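Local coordinates for glutamate ABC superfamily ATP binding cassette transporter, binding protein (Enterococcus faecium DO, PDB 5EYF), which binds glutamate and probably delivers it, as the extracellular solute-binding component, to an ABC transporter for uptake into the cell, at residues 39-44 / 230-235; 105-110 / 194-199. All blocks are in the same frame, centred on the assembly; numbering follows the deposited sequence.

Interaction 1. Residues 39-44 / 230-235; sequences QGFDVD and KIYQKW
Phe41 and Trp235 bring the two backbones closest, their CA atoms 6.1 Å apart, where the first turn of helix 41-54 meets the last turn of helix 227-235; further on, Asp44 faces Ile231. Gly40 is the N-cap residue of helix 41-54, and its carbonyl oxygen accepts the first-turn bond from Asp44 N.

The indole of Trp235 lies flat against this helix start. Gly40 CA sits over the six-membered ring, 3.6 Å from its centroid and 20° off the normal, a CH-pi contact with bare backbone. With no side chain intervening, the indole packs directly on Gly40. Phe41 CB takes an off-centre place near the five-membered ring on the same face, while Lys234 CG lies over the rim of the opposite face.

At the indole edge, Trp235 NE1 gives an almost straight bond (168°) to Asp44 OD2 at 2.8 Å. That oxygen lies in the ring plane, yet the N-H reaches it from above the carboxylate plane. Lys234, with CG anti to the backbone N (chi1 174°) and its chain extended, brings NZ to the syn lone pair of Asp44 OD2, 2.7 Å away, in a salt bridge. Two donors thus grip one oxygen, and the lysine would probably stabilise the carboxylate as an anion.

Next to the Asp44 carboxylate, Ile231 CG2 wedges between Asp44 CB and Phe41 CD1, 3.7 Å from the latter. The Phe41 ring reaches on to Tyr232 and meets Phe236 edge-to-face; Tyr232 OH bonds to Glu239 O. Together these contacts form a helix-to-helix junction in which a helix near the chain's C-terminal end docks on the N-terminus of helix 41-54, within the two-lobed periplasmic-binding-protein fold of solute-binding family 3.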
loop_
_atom_site.group_PDB
_atom_site.type_symbol
_atom_site.label_atom_id
_atom_site.label_comp_id
_atom_site.label_asym_id
_atom_site.label_seq_id
_atom_site.Cartn_x
_atom_site.Cartn_y
_atom_site.Cartn_z
ATOM N N GLN B 39 5.947 19.485 -14.087
ATOM C CA GLN B 39 5.177 18.390 -14.668
ATOM C C GLN B 39 5.309 17.133 -13.819
ATOM O O GLN B 39 6.318 16.933 -13.140
ATOM C CB GLN B 39 5.653 18.073 -16.089
ATOM C CG GLN B 39 5.555 19.237 -17.054
ATOM C CD GLN B 39 6.083 18.869 -18.413
ATOM O OE1 GLN B 39 7.168 18.302 -18.530
ATOM N NE2 GLN B 39 5.306 19.154 -19.453
ATOM N N GLY B 40 4.295 16.283 -13.878
ATOM C CA GLY B 40 4.339 15.001 -13.187
ATOM C C GLY B 40 2.973 14.579 -12.688
ATOM O O GLY B 40 1.996 15.300 -12.773
ATOM N N PHE B 41 2.931 13.354 -12.165
ATOM C CA PHE B 41 1.703 12.805 -11.602
ATOM C C PHE B 41 1.163 13.677 -10.475
ATOM O O PHE B 41 -0.046 13.920 -10.399
ATOM C CB PHE B 41 1.987 11.377 -11.108
ATOM C CG PHE B 41 0.831 10.686 -10.446
ATOM C CD1 PHE B 41 -0.192 10.138 -11.216
ATOM C CD2 PHE B 41 0.794 10.518 -9.062
ATOM C CE1 PHE B 41 -1.252 9.477 -10.624
ATOM C CE2 PHE B 41 -0.250 9.839 -8.462
ATOM C CZ PHE B 41 -1.278 9.314 -9.234
ATOM N N ASP B 42 2.022 14.071 -9.523
ATOM C CA ASP B 42 1.547 14.916 -8.423
ATOM C C ASP B 42 0.981 16.230 -8.954
ATOM O O ASP B 42 -0.051 16.710 -8.470
ATOM C CB ASP B 42 2.679 15.252 -7.437
ATOM C CG ASP B 42 3.040 14.121 -6.499
ATOM O OD1 ASP B 42 2.233 13.173 -6.298
ATOM O OD2 ASP B 42 4.173 14.227 -5.932
ATOM N N VAL B 43 1.676 16.844 -9.926
ATOM C CA VAL B 43 1.197 18.077 -10.553
ATOM C C VAL B 43 -0.171 17.856 -11.201
ATOM O O VAL B 43 -1.085 18.687 -11.066
ATOM C CB VAL B 43 2.231 18.583 -11.574
ATOM C CG1 VAL B 43 1.656 19.748 -12.402
ATOM C CG2 VAL B 43 3.493 19.017 -10.856
ATOM N N ASP B 44 -0.332 16.750 -11.930
ATOM C CA ASP B 44 -1.609 16.529 -12.623
ATOM C C ASP B 44 -2.750 16.244 -11.653
ATOM O O ASP B 44 -3.896 16.667 -11.878
ATOM C CB ASP B 44 -1.476 15.392 -13.636
ATOM C CG ASP B 44 -0.759 15.832 -14.914
ATOM O OD1 ASP B 44 -0.426 17.039 -15.052
ATOM O OD2 ASP B 44 -0.534 14.970 -15.785
ATOM N N LYS B 230 -7.174 8.030 -15.607
ATOM C CA LYS B 230 -6.531 8.609 -16.780
ATOM C C LYS B 230 -5.169 9.202 -16.418
ATOM O O LYS B 230 -4.184 9.024 -17.147
ATOM C CB LYS B 230 -7.451 9.675 -17.386
ATOM C CG LYS B 230 -7.076 10.096 -18.782
ATOM C CD LYS B 230 -8.117 11.017 -19.400
ATOM C CE LYS B 230 -7.858 11.197 -20.906
ATOM N NZ LYS B 230 -8.722 12.260 -21.533
ATOM N N ILE B 231 -5.103 9.931 -15.301
ATOM C CA ILE B 231 -3.839 10.541 -14.885
ATOM C C ILE B 231 -2.813 9.465 -14.526
ATOM O O ILE B 231 -1.620 9.571 -14.876
ATOM C CB ILE B 231 -4.084 11.503 -13.715
ATOM C CG1 ILE B 231 -4.950 12.681 -14.147
ATOM C CG2 ILE B 231 -2.748 12.011 -13.115
ATOM C CD1 ILE B 231 -5.464 13.523 -12.993
ATOM N N TYR B 232 -3.256 8.413 -13.828
ATOM C CA TYR B 232 -2.368 7.301 -13.502
ATOM C C TYR B 232 -1.805 6.657 -14.774
ATOM O O TYR B 232 -0.599 6.398 -14.867
ATOM C CB TYR B 232 -3.103 6.269 -12.639
ATOM C CG TYR B 232 -2.119 5.236 -12.126
ATOM C CD1 TYR B 232 -1.444 5.427 -10.920
ATOM C CD2 TYR B 232 -1.804 4.120 -12.889
ATOM C CE1 TYR B 232 -0.504 4.512 -10.480
ATOM C CE2 TYR B 232 -0.856 3.202 -12.463
ATOM C CZ TYR B 232 -0.208 3.405 -11.263
ATOM O OH TYR B 232 0.736 2.496 -10.858
ATOM N N GLN B 233 -2.674 6.415 -15.768
ATOM C CA GLN B 233 -2.260 5.780 -17.019
ATOM C C GLN B 233 -1.283 6.639 -17.812
ATOM O O GLN B 233 -0.459 6.106 -18.562
ATOM C CB GLN B 233 -3.493 5.466 -17.866
ATOM C CG GLN B 233 -4.359 4.393 -17.246
ATOM C CD GLN B 233 -5.757 4.284 -17.837
ATOM O OE1 GLN B 233 -6.728 3.930 -17.128
ATOM N NE2 GLN B 233 -5.868 4.533 -19.142
ATOM N N LYS B 234 -1.370 7.965 -17.675
ATOM C CA LYS B 234 -0.451 8.867 -18.363
ATOM C C LYS B 234 0.976 8.711 -17.855
ATOM O O LYS B 234 1.929 8.704 -18.649
ATOM C CB LYS B 234 -0.923 10.314 -18.179
ATOM C CG LYS B 234 0.044 11.381 -18.739
ATOM C CD LYS B 234 -0.501 12.791 -18.508
ATOM C CE LYS B 234 0.556 13.849 -18.722
ATOM N NZ LYS B 234 0.059 15.216 -18.385
ATOM N N TRP B 235 1.143 8.571 -16.540
ATOM C CA TRP B 235 2.464 8.584 -15.915
ATOM C C TRP B 235 3.043 7.198 -15.646
ATOM O O TRP B 235 4.268 7.048 -15.666
ATOM C CB TRP B 235 2.421 9.398 -14.604
ATOM C CG TRP B 235 2.200 10.855 -14.948
ATOM C CD1 TRP B 235 1.014 11.554 -14.911
ATOM C CD2 TRP B 235 3.167 11.741 -15.501
ATOM N NE1 TRP B 235 1.207 12.835 -15.370
ATOM C CE2 TRP B 235 2.521 12.977 -15.728
ATOM C CE3 TRP B 235 4.530 11.626 -15.789
ATOM C CZ2 TRP B 235 3.188 14.090 -16.256
ATOM C CZ3 TRP B 235 5.188 12.725 -16.296
ATOM C CH2 TRP B 235 4.514 13.941 -16.534
#

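Interaction 2. Residues 105-110 / 194-199; sequences AGQALL and TFTNEP. With MG (magnesium ion), chain D.
Gln107 lays its aliphatic chain across the Phe195 ring: CB stands over one face, offset toward the rim, 4.3 Å from the centroid in a CH-pi contact, and Gln107 CG comes within 3.6 Å of Phe195 CZ. With CG anti to the backbone N (chi1 -167°) and the chain extended, the amide runs past the ring, their planes 51° apart, to bond with Thr172, Ser137 and Asn140. Leu109 CD2 adds an apolar contact at Phe195 CE2.

The Gln107 backbone is held at both ends. Its carbonyl oxygen accepts from Phe195 N, and Gln107 N donates to Thr196 OG1 at 2.9 Å. Thr196 OG1 in turn donates a hydrogen bond to the anti lone pair of Glu198 OE2, 2.7 Å away, so the hydroxyl links the Gln107 backbone to the carboxylate. Glu198 OE1 bonds to Thr87, a glutamate-binding residue, and Glu198 itself touches the bound glutamate. Gly106 CA passes 3.2 Å from Thr196 O, a close backbone passage.

Ala105 and Glu198 form an antiparallel hydrogen-bonded pair, Glu198 N to Ala105 O at 2.8 Å. That same oxygen accepts from a magnesium-bound water, while another bridges Thr194 OG1 and Thr196 O. Asn197 OD1 binds the magnesium directly at 2.1 Å; four waters and Asn197 OD1 of the second subunit complete six ligands, placing the metal at the subunit interface. Strands 103-112 and 198-205 thus pair in the mixed sheet of a solute-binding protein, with Glu198 lining the glutamate pocket and Asn197 binding the intersubunit magnesium.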
loop_
_atom_site.group_PDB
_atom_site.type_symbol
_atom_site.label_atom_id
_atom_site.label_comp_id
_atom_site.label_asym_id
_atom_site.label_seq_id
_atom_site.Cartn_x
_atom_site.Cartn_y
_atom_site.Cartn_z
ATOM N N ALA B 105 3.328 3.532 -3.000
ATOM C CA ALA B 105 4.739 3.273 -3.280
ATOM C C ALA B 105 5.326 2.317 -2.238
ATOM O O ALA B 105 4.635 1.822 -1.345
ATOM C CB ALA B 105 5.528 4.595 -3.357
ATOM N N GLY B 106 6.627 2.065 -2.345
ATOM C CA GLY B 106 7.333 1.293 -1.331
ATOM C C GLY B 106 8.812 1.492 -1.503
ATOM O O GLY B 106 9.283 1.670 -2.620
ATOM N N GLN B 107 9.550 1.467 -0.399
ATOM C CA GLN B 107 10.982 1.735 -0.508
ATOM C C GLN B 107 11.711 0.593 -1.204
ATOM O O GLN B 107 11.385 -0.578 -1.016
ATOM C CB GLN B 107 11.581 1.996 0.868
ATOM C CG GLN B 107 12.995 2.577 0.779
ATOM C CD GLN B 107 13.454 3.145 2.098
ATOM O OE1 GLN B 107 12.637 3.496 2.928
ATOM N NE2 GLN B 107 14.763 3.200 2.311
ATOM N N ALA B 108 12.726 0.937 -1.992
ATOM C CA ALA B 108 13.427 -0.047 -2.812
ATOM C C ALA B 108 14.886 0.348 -2.955
ATOM O O ALA B 108 15.328 1.377 -2.437
ATOM C CB ALA B 108 12.799 -0.202 -4.209
ATOM N N LEU B 109 15.630 -0.500 -3.662
ATOM C CA LEU B 109 17.062 -0.333 -3.888
ATOM C C LEU B 109 17.360 -0.218 -5.369
ATOM O O LEU B 109 16.835 -0.984 -6.172
ATOM C CB LEU B 109 17.865 -1.520 -3.389
ATOM C CG LEU B 109 17.831 -1.845 -1.905
ATOM C CD1 LEU B 109 18.756 -3.024 -1.591
ATOM C CD2 LEU B 109 18.190 -0.632 -1.051
ATOM N N LEU B 110 18.263 0.697 -5.712
ATOM C CA LEU B 110 18.804 0.818 -7.058
ATOM C C LEU B 110 20.297 0.515 -7.002
ATOM O O LEU B 110 21.006 1.065 -6.153
ATOM C CB LEU B 110 18.573 2.244 -7.590
ATOM C CG LEU B 110 19.003 2.573 -9.024
ATOM C CD1 LEU B 110 17.917 2.120 -9.966
ATOM C CD2 LEU B 110 19.295 4.072 -9.217
ATOM N N THR B 194 10.117 -4.320 -2.879
ATOM C CA THR B 194 10.003 -3.238 -1.902
ATOM C C THR B 194 10.081 -3.808 -0.498
ATOM O O THR B 194 9.666 -4.943 -0.252
ATOM C CB THR B 194 8.686 -2.411 -2.057
ATOM O OG1 THR B 194 7.545 -3.257 -1.923
ATOM C CG2 THR B 194 8.643 -1.671 -3.406
ATOM N N PHE B 195 10.601 -3.019 0.440
ATOM C CA PHE B 195 10.686 -3.492 1.816
ATOM C C PHE B 195 9.967 -2.569 2.794
ATOM O O PHE B 195 10.044 -2.786 4.012
ATOM C CB PHE B 195 12.155 -3.733 2.243
ATOM C CG PHE B 195 13.078 -2.549 2.056
ATOM C CD1 PHE B 195 13.270 -1.628 3.082
ATOM C CD2 PHE B 195 13.751 -2.363 0.855
ATOM C CE1 PHE B 195 14.141 -0.519 2.896
ATOM C CE2 PHE B 195 14.615 -1.280 0.665
ATOM C CZ PHE B 195 14.803 -0.358 1.673
ATOM N N THR B 196 9.249 -1.565 2.290
ATOM C CA THR B 196 8.286 -0.828 3.090
ATOM C C THR B 196 7.035 -0.599 2.259
ATOM O O THR B 196 7.033 -0.781 1.034
ATOM C CB THR B 196 8.790 0.542 3.529
ATOM O OG1 THR B 196 8.839 1.406 2.385
ATOM C CG2 THR B 196 10.174 0.462 4.191
ATOM N N ASN B 197 5.970 -0.147 2.920
ATOM C CA ASN B 197 4.855 0.469 2.208
ATOM C C ASN B 197 4.951 1.976 2.375
ATOM O O ASN B 197 5.193 2.459 3.479
ATOM C CB ASN B 197 3.525 -0.049 2.749
ATOM C CG ASN B 197 3.364 -1.512 2.490
ATOM O OD1 ASN B 197 3.791 -2.014 1.445
ATOM N ND2 ASN B 197 2.782 -2.214 3.440
ATOM N N GLU B 198 4.776 2.717 1.279
ATOM C CA GLU B 198 4.865 4.182 1.297
ATOM C C GLU B 198 3.612 4.730 0.643
ATOM O O GLU B 198 3.640 5.126 -0.526
ATOM C CB GLU B 198 6.116 4.682 0.564
ATOM C CG GLU B 198 7.452 4.128 1.092
ATOM C CD GLU B 198 7.866 4.654 2.448
ATOM O OE1 GLU B 198 7.566 5.799 2.805
ATOM O OE2 GLU B 198 8.538 3.915 3.193
ATOM N N PRO B 199 2.489 4.749 1.360
ATOM C CA PRO B 199 1.258 5.338 0.789
ATOM C C PRO B 199 1.346 6.859 0.776
ATOM O O PRO B 199 1.566 7.483 1.819
ATOM C CB PRO B 199 0.156 4.856 1.738
ATOM C CG PRO B 199 0.890 4.613 3.040
ATOM C CD PRO B 199 2.269 4.159 2.696
HETATM MG MG MG D . 3.330 -2.267 -0.580
HETATM O O HOH W 1 2.831 -0.290 -0.737
HETATM O O HOH W 2 5.322 -1.779 -0.973
HETATM O O HOH W 3 3.804 -4.291 -0.721
HETATM O O HOH W 4 1.401 -2.862 0.013
#

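Overall arrangement
The centres of interactions 1 and 2 lie 20 Å apart, and their nearest atoms about 8 Å apart, so the two do not touch. Both segments of interaction 2 come between those of interaction 1 in the sequence. Interaction 1 joins helices 41-54 and 227-235; interaction 2 joins strands 103-112 and 198-205 of the mixed sheet. This order is consistent with a two-lobed binding protein whose chain crosses to the second lobe and returns. Glutamate touches Glu198 in interaction 2. Interaction 1 makes no direct ligand contact, its Phe41 side chain lying about 12 Å from the glutamate, but Asp42 OD2 bonds to the backbone N of glutamate-binding Thr85 and so stands in the second shell.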